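Local coordinates for protein pumilio homolog 23 (Arabidopsis thaliana, PDB 5WZJ) that binds RNA sequence-specifically through a superhelix of pumilio repeats, recognising an 18S rRNA sequence, and probably regulates translation and mRNA stability, at residues Val90-Ala95 / Cys132-Asp137; Val151-Leu156 / Leu233-Arg238; Met204-Leu209 / Asp244-Glu249. All coordinates share one frame; numbering follows the deposited sequence. Where two conformers were deposited one is given.

Interaction 1: residues Val90-Ala95 / Cys132-Asp137; sequences VFPAIA and CKVIVD
Pro92 and Val134 meet at the middle of this contact, and Phe91 with Ile135 adds a second, deeper pair. All the contacts across it are apolar, with no hydrogen bond between the segments. Pro92 presents the CG and CD side of its ring to the two methyls of Val134: Pro92 CG lies 3.6 Å from Val134 CG2, and Pro92 CD is 3.7 Å from Val134 CG1. The proline carbons thus rest against the fork of the valine. Val134 takes two conformations, so the methyl-by-methyl detail is less certain. The inner pair is looser: Phe91 CE1 approaches Ile135 CD1 at 4.1 Å, with the isoleucine end lying obliquely to the ring. Phe91 has CG anti to the backbone N (chi1 -173°), which carries the ring down to Ile135 and on to Val151 of helix 146-160. Ile135 also packs on Leu152 and Leu155 there, so both inner side chains are buried against a third helix. Backbone bonds stay within each helix. Val90 is the N-cap of helix 91-95, and its O accepts Ile94 N at 2.9 Å; Pro92, in the first turn, has no N-H to spend, so the ring is tolerated without a lost helix bond. The two axes come within 10.1 Å and cross at -80°, bringing Pro92 CA to 6.5 Å from Ile135 CA. The contact joins the second pumilio repeat to the third, the kind of hydrophobic packing between successive repeats that builds the right-handed PUF superhelix.

Interaction 2: residues Val151-Leu156 / Leu233-Arg238; sequences VLRRLL and LQTALR. With nucleotides of chain B.
Arg153 lays its aliphatic stem across Thr235, the two side chains crossing at about a right angle, with Arg153 CG 3.3 Å from Thr235 OG1. That hydroxyl makes its hydrogen bond to Leu169 O, so its approach to the arginine methylenes is packing alone. A bend at chi3 (-93°) swings the guanidinium beyond the threonine to the RNA. There its edge meets the base of C9 of chain B nearly in plane: Arg153 NH1 donates to C9 N3 and Arg153 NH2 to C9 O2, each at 2.9 Å. Arg153 NH1 also binds Tyr170 O, while NE binds Ser149 O, and these two carbonyls hold the flat group to its rotation. One residue before Thr235, Gln234 reads A8 of chain B through both ends of its amide: OE1 accepts from A8 N6 at 3.0 Å in an almost straight bond (176°), and NE2 donates a hydrogen bond to A8 N1, also at 3.0 Å. This is base reading by a PUF protein: neighbouring repeats, here the third and fourth, each offer the Watson-Crick edge of one nucleotide a side chain from a helix on the concave surface, and the RNA runs antiparallel to the repeats. Ser230 OG further ties down Gln234 NE2. The helices supporting the two readers are nearly parallel, 9° apart, with axes 9.3 Å from each other. Farther from the RNA, Leu156 CD1 packs on Ala236 CB at 4.1 Å; Leu208 of helix 202-213 also touches Leu156, and Leu209 covers Ala236.

Interaction 3: residues Met204-Leu209 / Asp244-Glu249; sequences MLTYLL and DEQLLE
Thr206 and Gln246 carry this surface contact by themselves, reaching across from backbones whose CA atoms are 8.2 Å apart. Along helix 202-213, Met204 turns to Cys132 and His129 of helix 121-137, and Leu205 packs on Cys159 and Met240. Thr206 comes next and points at the other segment. Its OG1 lies 2.7 Å from Gln246 OE1, and its CG2 is 3.6 Å from the same oxygen. The hydroxyl proton has a second acceptor in Pro202 O, so which oxygen receives it is not settled. A water completes the bridge, donating to Thr206 OG1 at 2.9 Å and accepting from Gln246 NE2 at 2.8 Å. Gln246 leaves its helix with CG anti to the carbonyl carbon (chi1 -59°) and runs out extended, which brings the amide up to the threonine and its water. An alanine in place of Gln246 has no amide to reach across, and the water bound to Thr206 would probably be held less firmly, with a gap opened beside the threonine. Beyond Thr206, Tyr207 returns to Cys132 and Lys133, and Leu208 enters the core against Leu155 and Leu156. With 85 Å² buried, the contact joins neighbouring helices on the outer side of the repeat array. Its chemistry implies a light, partly water-mediated polar clasp, in which the amide oxygen lies close to the hydroxyl and the amide nitrogen holds the water.

Interaction 1 comes first along the chain, and interactions 2 and 3 interleave, their segments alternating. The centre of interaction 2 is about 15 Å from that of interaction 1 and about 12 Å from that of interaction 3. Helix 146-160 meets interaction 1 through Leu155 CD2, 3.6 Å from Ile135 CD1, and the first segment of interaction 3 through Leu156 CD2, 3.7 Å from Leu208 CD2. Leu209 CD1 also reaches Ala236 CB at 3.6 Å, so apolar packing connects the neighbourhoods of the contacts. Interaction 2 bonds directly to the RNA. The nearest atom of interaction 1 is about 6 Å from the bound RNA. For interaction 3, a polar contact at the surface, the nearest atom is about 15 Å from the bound RNA.

Interaction 1: residues Val90-Ala95 / Cys132-Asp137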
loop_
_atom_site.group_PDB
_atom_site.type_symbol
_atom_site.label_atom_id
_atom_site.label_comp_id
_atom_site.label_asym_id
_atom_site.label_seq_id
_atom_site.Cartn_x
_atom_site.Cartn_y
_atom_site.Cartn_z
ATOM N N VAL A 90 4.952 -29.265 19.031
ATOM C CA VAL A 90 5.305 -29.513 17.639
ATOM C C VAL A 90 4.869 -28.373 16.739
ATOM O O VAL A 90 5.000 -28.474 15.514
ATOM C CB VAL A 90 4.740 -30.857 17.142
ATOM C CG1 VAL A 90 5.325 -32.006 17.975
ATOM C CG2 VAL A 90 3.220 -30.868 17.214
ATOM N N PHE A 91 4.359 -27.283 17.314
ATOM C CA PHE A 91 3.898 -26.165 16.496
ATOM C C PHE A 91 4.969 -25.622 15.551
ATOM O O PHE A 91 4.642 -25.388 14.374
ATOM C CB PHE A 91 3.334 -25.065 17.403
ATOM C CG PHE A 91 2.686 -23.932 16.653
ATOM C CD1 PHE A 91 3.438 -22.856 16.204
ATOM C CD2 PHE A 91 1.326 -23.934 16.425
ATOM C CE1 PHE A 91 2.840 -21.814 15.514
ATOM C CE2 PHE A 91 0.716 -22.900 15.742
ATOM C CZ PHE A 91 1.469 -21.833 15.292
ATOM N N PRO A 92 6.233 -25.419 15.964
ATOM C CA PRO A 92 7.236 -24.927 14.997
ATOM C C PRO A 92 7.444 -25.856 13.817
ATOM O O PRO A 92 7.574 -25.376 12.685
ATOM C CB PRO A 92 8.514 -24.794 15.846
ATOM C CG PRO A 92 8.010 -24.587 17.235
ATOM C CD PRO A 92 6.788 -25.476 17.332
ATOM N N ALA A 93 7.479 -27.173 14.044
ATOM C CA ALA A 93 7.589 -28.112 12.930
ATOM C C ALA A 93 6.343 -28.084 12.047
ATOM O O ALA A 93 6.443 -28.156 10.817
ATOM C CB ALA A 93 7.840 -29.523 13.461
ATOM N N ILE A 94 5.157 -27.991 12.647
ATOM C CA ILE A 94 3.947 -27.835 11.840
ATOM C C ILE A 94 4.036 -26.560 11.008
ATOM O O ILE A 94 3.823 -26.568 9.787
ATOM C CB ILE A 94 2.687 -27.842 12.729
ATOM C CG1 ILE A 94 2.418 -29.256 13.276
ATOM C CG2 ILE A 94 1.465 -27.340 11.912
ATOM C CD1 ILE A 94 1.265 -29.318 14.279
ATOM N N ALA A 95 4.388 -25.452 11.660
ATOM C CA ALA A 95 4.401 -24.148 11.010
ATOM C C ALA A 95 5.430 -24.050 9.887
ATOM O O ALA A 95 5.253 -23.240 8.971
ATOM C CB ALA A 95 4.657 -23.061 12.060
ATOM N N CYS A 132 3.827 -18.974 21.636
ATOM C CA CYS A 132 4.975 -18.068 21.618
ATOM C C CYS A 132 6.150 -18.645 22.390
ATOM O O CYS A 132 7.314 -18.434 22.016
ATOM C CB CYS A 132 4.587 -16.701 22.192
ATOM S SG CYS A 132 3.422 -15.752 21.156
ATOM N N LYS A 133 5.861 -19.387 23.460
ATOM C CA LYS A 133 6.922 -19.934 24.293
ATOM C C LYS A 133 7.768 -20.943 23.523
ATOM O O LYS A 133 9.001 -20.919 23.612
ATOM C CB LYS A 133 6.306 -20.559 25.539
ATOM C CG LYS A 133 7.280 -20.991 26.602
ATOM C CD LYS A 133 6.529 -21.098 27.925
ATOM C CE LYS A 133 7.029 -22.252 28.781
ATOM N NZ LYS A 133 8.452 -22.073 29.162
ATOM N N VAL A 134 7.130 -21.832 22.754
ATOM C CA VAL A 134 7.910 -22.791 21.974
ATOM C C VAL A 134 8.661 -22.075 20.862
ATOM O O VAL A 134 9.788 -22.454 20.517
ATOM C CB VAL A 134 7.023 -23.931 21.417
ATOM C CG1 VAL A 134 6.049 -23.421 20.360
ATOM C CG2 VAL A 134 7.882 -25.051 20.832
ATOM N N ILE A 135 8.080 -21.010 20.305
ATOM C CA ILE A 135 8.763 -20.294 19.231
ATOM C C ILE A 135 9.987 -19.571 19.777
ATOM O O ILE A 135 11.097 -19.696 19.243
ATOM C CB ILE A 135 7.797 -19.323 18.521
ATOM C CG1 ILE A 135 6.769 -20.127 17.714
ATOM C CG2 ILE A 135 8.593 -18.346 17.624
ATOM C CD1 ILE A 135 5.635 -19.298 17.140
ATOM N N VAL A 136 9.805 -18.833 20.870
ATOM C CA VAL A 136 10.883 -18.031 21.450
ATOM C C VAL A 136 12.053 -18.911 21.884
ATOM O O VAL A 136 13.212 -18.481 21.866
ATOM C CB VAL A 136 10.299 -17.202 22.614
ATOM C CG1 VAL A 136 11.358 -16.805 23.635
ATOM C CG2 VAL A 136 9.602 -15.969 22.049
ATOM N N ASP A 137 11.773 -20.155 22.257
ATOM C CA ASP A 137 12.839 -21.069 22.654
ATOM C C ASP A 137 13.836 -21.335 21.520
ATOM O O ASP A 137 15.005 -21.648 21.787
ATOM C CB ASP A 137 12.225 -22.381 23.134
ATOM C CG ASP A 137 13.282 -23.415 23.491
ATOM O OD1 ASP A 137 13.968 -23.210 24.521
ATOM O OD2 ASP A 137 13.437 -24.413 22.738
#

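Interaction 2: residues Val151-Leu156 / Leu233-Arg238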
loop_
_atom_site.group_PDB
_atom_site.type_symbol
_atom_site.label_atom_id
_atom_site.label_comp_id
_atom_site.label_asym_id
_atom_site.label_seq_id
_atom_site.Cartn_x
_atom_site.Cartn_y
_atom_site.Cartn_z
ATOM N N VAL A 151 3.392 -17.886 9.063
ATOM C CA VAL A 151 2.776 -18.180 10.351
ATOM C C VAL A 151 3.142 -17.109 11.378
ATOM O O VAL A 151 2.288 -16.643 12.144
ATOM C CB VAL A 151 3.189 -19.592 10.813
ATOM C CG1 VAL A 151 2.656 -19.890 12.209
ATOM C CG2 VAL A 151 2.695 -20.659 9.800
ATOM N N LEU A 152 4.410 -16.692 11.398
ATOM C CA LEU A 152 4.873 -15.708 12.382
ATOM C C LEU A 152 4.244 -14.339 12.145
ATOM O O LEU A 152 3.821 -13.673 13.098
ATOM C CB LEU A 152 6.401 -15.589 12.338
ATOM C CG LEU A 152 7.225 -16.663 13.063
ATOM C CD1 LEU A 152 8.720 -16.475 12.801
ATOM C CD2 LEU A 152 6.934 -16.616 14.564
ATOM N N ARG A 153 4.170 -13.909 10.885
ATOM C CA ARG A 153 3.475 -12.668 10.545
ATOM C C ARG A 153 2.036 -12.679 11.050
ATOM O O ARG A 153 1.581 -11.719 11.684
ATOM C CB ARG A 153 3.521 -12.447 9.028
ATOM C CG ARG A 153 4.889 -11.911 8.564
ATOM C CD ARG A 153 4.976 -11.775 7.047
ATOM N NE ARG A 153 5.533 -12.972 6.427
ATOM C CZ ARG A 153 5.609 -13.144 5.110
ATOM N NH1 ARG A 153 5.142 -12.203 4.293
ATOM N NH2 ARG A 153 6.139 -14.248 4.613
ATOM N N ARG A 154 1.295 -13.754 10.764
ATOM C CA ARG A 154 -0.084 -13.838 11.242
ATOM C C ARG A 154 -0.131 -13.826 12.764
ATOM O O ARG A 154 -0.944 -13.109 13.362
ATOM C CB ARG A 154 -0.779 -15.086 10.685
ATOM C CG ARG A 154 -2.262 -15.198 11.110
ATOM C CD ARG A 154 -3.015 -16.296 10.329
ATOM N NE ARG A 154 -2.947 -16.102 8.884
ATOM C CZ ARG A 154 -3.715 -15.248 8.210
ATOM N NH1 ARG A 154 -4.603 -14.506 8.853
ATOM N NH2 ARG A 154 -3.580 -15.118 6.900
ATOM N N LEU A 155 0.772 -14.573 13.408
ATOM C CA LEU A 155 0.800 -14.619 14.872
ATOM C C LEU A 155 1.100 -13.253 15.481
ATOM O O LEU A 155 0.479 -12.865 16.477
ATOM C CB LEU A 155 1.836 -15.636 15.340
ATOM C CG LEU A 155 2.045 -15.711 16.845
ATOM C CD1 LEU A 155 0.751 -16.163 17.542
ATOM C CD2 LEU A 155 3.205 -16.657 17.149
ATOM N N LEU A 156 2.083 -12.531 14.926
ATOM C CA LEU A 156 2.353 -11.168 15.373
ATOM C C LEU A 156 1.106 -10.303 15.252
ATOM O O LEU A 156 0.766 -9.558 16.175
ATOM C CB LEU A 156 3.504 -10.561 14.558
ATOM C CG LEU A 156 4.909 -11.109 14.843
ATOM C CD1 LEU A 156 5.835 -10.837 13.657
ATOM C CD2 LEU A 156 5.480 -10.497 16.115
ATOM N N LEU A 233 10.238 -9.227 10.348
ATOM C CA LEU A 233 10.586 -8.014 11.085
ATOM C C LEU A 233 9.841 -6.790 10.552
ATOM O O LEU A 233 9.516 -5.885 11.328
ATOM C CB LEU A 233 12.095 -7.785 11.039
ATOM C CG LEU A 233 12.946 -8.821 11.794
ATOM C CD1 LEU A 233 14.421 -8.510 11.634
ATOM C CD2 LEU A 233 12.589 -8.851 13.248
ATOM N N GLN A 234 9.564 -6.744 9.244
ATOM C CA GLN A 234 8.739 -5.667 8.693
ATOM C C GLN A 234 7.359 -5.658 9.324
ATOM O O GLN A 234 6.867 -4.606 9.750
ATOM C CB GLN A 234 8.595 -5.818 7.181
ATOM C CG GLN A 234 9.882 -5.552 6.393
ATOM C CD GLN A 234 9.741 -6.028 4.963
ATOM O OE1 GLN A 234 8.754 -5.710 4.286
ATOM N NE2 GLN A 234 10.690 -6.836 4.508
ATOM N N THR A 235 6.709 -6.822 9.371
ATOM C CA THR A 235 5.390 -6.905 9.991
ATOM C C THR A 235 5.447 -6.443 11.446
ATOM O O THR A 235 4.637 -5.615 11.884
ATOM C CB THR A 235 4.854 -8.335 9.871
ATOM O OG1 THR A 235 4.647 -8.626 8.488
ATOM C CG2 THR A 235 3.542 -8.511 10.622
ATOM N N ALA A 236 6.440 -6.917 12.197
ATOM C CA ALA A 236 6.547 -6.501 13.595
ATOM C C ALA A 236 6.683 -4.983 13.716
ATOM O O ALA A 236 6.025 -4.358 14.558
ATOM C CB ALA A 236 7.728 -7.201 14.269
ATOM N N LEU A 237 7.513 -4.363 12.873
ATOM C CA LEU A 237 7.702 -2.921 13.008
ATOM C C LEU A 237 6.409 -2.164 12.703
ATOM O O LEU A 237 6.060 -1.210 13.412
ATOM C CB LEU A 237 8.832 -2.447 12.100
ATOM C CG LEU A 237 10.250 -2.835 12.515
ATOM C CD1 LEU A 237 11.198 -2.703 11.324
ATOM C CD2 LEU A 237 10.729 -1.952 13.671
ATOM N N ARG A 238 5.684 -2.581 11.658
ATOM C CA ARG A 238 4.409 -1.941 11.327
ATOM C C ARG A 238 3.422 -2.035 12.481
ATOM O O ARG A 238 2.687 -1.078 12.755
ATOM C CB ARG A 238 3.792 -2.574 10.076
ATOM C CG ARG A 238 4.529 -2.277 8.781
ATOM C CD ARG A 238 3.755 -2.803 7.580
ATOM N NE ARG A 238 4.616 -3.478 6.608
ATOM C CZ ARG A 238 5.137 -2.896 5.530
ATOM N NH1 ARG A 238 4.892 -1.605 5.278
ATOM N NH2 ARG A 238 5.913 -3.609 4.709
ATOM P P C B 9 7.992 -13.033 -5.787
ATOM O OP1 C B 9 8.199 -14.002 -6.892
ATOM O OP2 C B 9 6.894 -12.036 -5.880
ATOM O "O5'" C B 9 7.720 -13.835 -4.429
ATOM C "C5'" C B 9 8.590 -14.861 -3.960
ATOM C "C4'" C B 9 8.057 -15.437 -2.668
ATOM O "O4'" C B 9 8.091 -14.428 -1.640
ATOM C "C3'" C B 9 6.610 -15.930 -2.729
ATOM O "O3'" C B 9 6.609 -17.335 -2.899
ATOM C "C2'" C B 9 5.971 -15.507 -1.395
ATOM O "O2'" C B 9 5.724 -16.631 -0.557
ATOM C "C1'" C B 9 7.033 -14.605 -0.743
ATOM N N1 C B 9 6.513 -13.283 -0.339
ATOM C C2 C B 9 6.075 -13.189 0.973
ATOM O O2 C B 9 6.167 -14.217 1.673
ATOM N N3 C B 9 5.584 -12.006 1.427
ATOM C C4 C B 9 5.517 -10.957 0.607
ATOM N N4 C B 9 5.021 -9.811 1.082
ATOM C C5 C B 9 5.966 -11.037 -0.753
ATOM C C6 C B 9 6.453 -12.209 -1.187
ATOM P P A B 8 11.605 -8.430 -8.162
ATOM O OP1 A B 8 12.144 -9.728 -8.634
ATOM O OP2 A B 8 10.395 -7.861 -8.785
ATOM O "O5'" A B 8 11.292 -8.512 -6.610
ATOM C "C5'" A B 8 10.159 -9.202 -6.137
ATOM C "C4'" A B 8 10.596 -10.223 -5.133
ATOM O "O4'" A B 8 11.081 -9.553 -3.938
ATOM C "C3'" A B 8 9.514 -11.175 -4.649
ATOM O "O3'" A B 8 9.404 -12.294 -5.525
ATOM C "C2'" A B 8 10.015 -11.565 -3.275
ATOM O "O2'" A B 8 11.031 -12.545 -3.449
ATOM C "C1'" A B 8 10.675 -10.259 -2.798
ATOM N N9 A B 8 9.795 -9.358 -2.014
ATOM C C8 A B 8 8.615 -8.727 -2.356
ATOM N N7 A B 8 8.125 -7.959 -1.400
ATOM C C5 A B 8 9.046 -8.061 -0.370
ATOM C C6 A B 8 9.136 -7.486 0.916
ATOM N N6 A B 8 8.245 -6.652 1.464
ATOM N N1 A B 8 10.212 -7.819 1.668
ATOM C C2 A B 8 11.139 -8.655 1.181
ATOM N N3 A B 8 11.161 -9.255 -0.004
ATOM C C4 A B 8 10.084 -8.902 -0.744
#

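Interaction 3: residues Met204-Leu209 / Asp244-Glu249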
loop_
_atom_site.group_PDB
_atom_site.type_symbol
_atom_site.label_atom_id
_atom_site.label_comp_id
_atom_site.label_asym_id
_atom_site.label_seq_id
_atom_site.Cartn_x
_atom_site.Cartn_y
_atom_site.Cartn_z
ATOM N N MET A 204 2.084 -10.043 25.225
ATOM C CA MET A 204 2.458 -11.202 24.420
ATOM C C MET A 204 3.201 -10.774 23.156
ATOM O O MET A 204 4.189 -11.407 22.769
ATOM C CB MET A 204 1.217 -12.020 24.070
ATOM C CG MET A 204 1.528 -13.414 23.529
ATOM S SD MET A 204 2.212 -14.510 24.800
ATOM C CE MET A 204 0.985 -14.307 26.098
ATOM N N LEU A 205 2.733 -9.709 22.497
ATOM C CA LEU A 205 3.450 -9.183 21.335
ATOM C C LEU A 205 4.883 -8.814 21.706
ATOM O O LEU A 205 5.838 -9.209 21.022
ATOM C CB LEU A 205 2.711 -7.974 20.764
ATOM C CG LEU A 205 3.349 -7.286 19.548
ATOM C CD1 LEU A 205 3.451 -8.257 18.368
ATOM C CD2 LEU A 205 2.562 -6.053 19.135
ATOM N N THR A 206 5.050 -8.086 22.815
ATOM C CA THR A 206 6.386 -7.686 23.264
ATOM C C THR A 206 7.251 -8.904 23.554
ATOM O O THR A 206 8.409 -8.976 23.128
ATOM C CB THR A 206 6.265 -6.788 24.504
ATOM O OG1 THR A 206 5.553 -5.592 24.146
ATOM C CG2 THR A 206 7.649 -6.415 25.056
ATOM N N TYR A 207 6.686 -9.886 24.261
ATOM C CA TYR A 207 7.425 -11.092 24.612
ATOM C C TYR A 207 7.845 -11.864 23.367
ATOM O O TYR A 207 8.998 -12.297 23.256
ATOM C CB TYR A 207 6.558 -11.965 25.524
ATOM C CG TYR A 207 7.002 -13.407 25.680
ATOM C CD1 TYR A 207 8.131 -13.728 26.429
ATOM C CD2 TYR A 207 6.261 -14.455 25.121
ATOM C CE1 TYR A 207 8.535 -15.058 26.590
ATOM C CE2 TYR A 207 6.658 -15.793 25.269
ATOM C CZ TYR A 207 7.797 -16.081 26.015
ATOM O OH TYR A 207 8.202 -17.387 26.199
ATOM N N LEU A 208 6.915 -12.059 22.424
ATOM C CA LEU A 208 7.243 -12.792 21.203
ATOM C C LEU A 208 8.331 -12.069 20.418
ATOM O O LEU A 208 9.349 -12.666 20.047
ATOM C CB LEU A 208 5.984 -12.977 20.344
ATOM C CG LEU A 208 6.231 -13.490 18.922
ATOM C CD1 LEU A 208 6.913 -14.882 18.943
ATOM C CD2 LEU A 208 4.900 -13.533 18.152
ATOM N N LEU A 209 8.141 -10.767 20.183
ATOM C CA LEU A 209 9.097 -10.005 19.386
ATOM C C LEU A 209 10.469 -9.953 20.053
ATOM O O LEU A 209 11.492 -10.093 19.377
ATOM C CB LEU A 209 8.566 -8.587 19.120
ATOM C CG LEU A 209 9.471 -7.660 18.287
ATOM C CD1 LEU A 209 9.851 -8.322 16.974
ATOM C CD2 LEU A 209 8.819 -6.279 18.027
ATOM N N ASP A 244 6.509 4.396 20.713
ATOM C CA ASP A 244 7.866 4.934 20.582
ATOM C C ASP A 244 8.848 4.261 21.531
ATOM O O ASP A 244 10.001 4.019 21.162
ATOM C CB ASP A 244 7.865 6.445 20.803
ATOM C CG ASP A 244 7.463 7.212 19.543
ATOM O OD1 ASP A 244 6.999 6.578 18.566
ATOM O OD2 ASP A 244 7.626 8.444 19.529
ATOM N N GLU A 245 8.421 3.952 22.758
ATOM C CA GLU A 245 9.347 3.334 23.701
ATOM C C GLU A 245 9.761 1.934 23.258
ATOM O O GLU A 245 10.890 1.514 23.532
ATOM C CB GLU A 245 8.737 3.304 25.115
ATOM C CG GLU A 245 7.737 2.176 25.412
ATOM C CD GLU A 245 6.346 2.406 24.816
ATOM O OE1 GLU A 245 6.130 3.415 24.105
ATOM O OE2 GLU A 245 5.461 1.565 25.077
ATOM N N GLN A 246 8.872 1.193 22.582
ATOM C CA GLN A 246 9.266 -0.103 22.042
ATOM C C GLN A 246 10.097 0.053 20.767
ATOM O O GLN A 246 11.077 -0.675 20.571
ATOM C CB GLN A 246 8.026 -0.972 21.782
ATOM C CG GLN A 246 7.183 -1.220 23.029
ATOM C CD GLN A 246 6.379 -2.506 22.946
ATOM O OE1 GLN A 246 6.945 -3.598 22.896
ATOM N NE2 GLN A 246 5.051 -2.381 22.943
ATOM N N LEU A 247 9.713 0.988 19.892
ATOM C CA LEU A 247 10.469 1.216 18.660
ATOM C C LEU A 247 11.906 1.603 18.962
ATOM O O LEU A 247 12.831 1.145 18.281
ATOM C CB LEU A 247 9.798 2.297 17.813
ATOM C CG LEU A 247 8.455 1.879 17.209
ATOM C CD1 LEU A 247 7.761 3.076 16.604
ATOM C CD2 LEU A 247 8.705 0.815 16.159
ATOM N N LEU A 248 12.114 2.442 19.989
ATOM C CA LEU A 248 13.460 2.848 20.388
ATOM C C LEU A 248 14.249 1.709 21.020
ATOM O O LEU A 248 15.478 1.774 21.075
ATOM C CB LEU A 248 13.389 4.045 21.347
ATOM C CG LEU A 248 12.834 5.326 20.700
ATOM C CD1 LEU A 248 12.425 6.363 21.769
ATOM C CD2 LEU A 248 13.857 5.924 19.725
ATOM N N GLU A 249 13.579 0.663 21.492
ATOM C CA GLU A 249 14.297 -0.511 21.967
ATOM C C GLU A 249 14.570 -1.503 20.836
ATOM O O GLU A 249 15.657 -2.083 20.779
ATOM C CB GLU A 249 13.496 -1.197 23.090
ATOM C CG GLU A 249 14.334 -2.027 24.074
ATOM C CD GLU A 249 15.009 -1.174 25.155
ATOM O OE1 GLU A 249 14.953 0.085 25.088
ATOM O OE2 GLU A 249 15.589 -1.772 26.085
HETATM O O HOH W 1 3.297 -4.518 22.583
#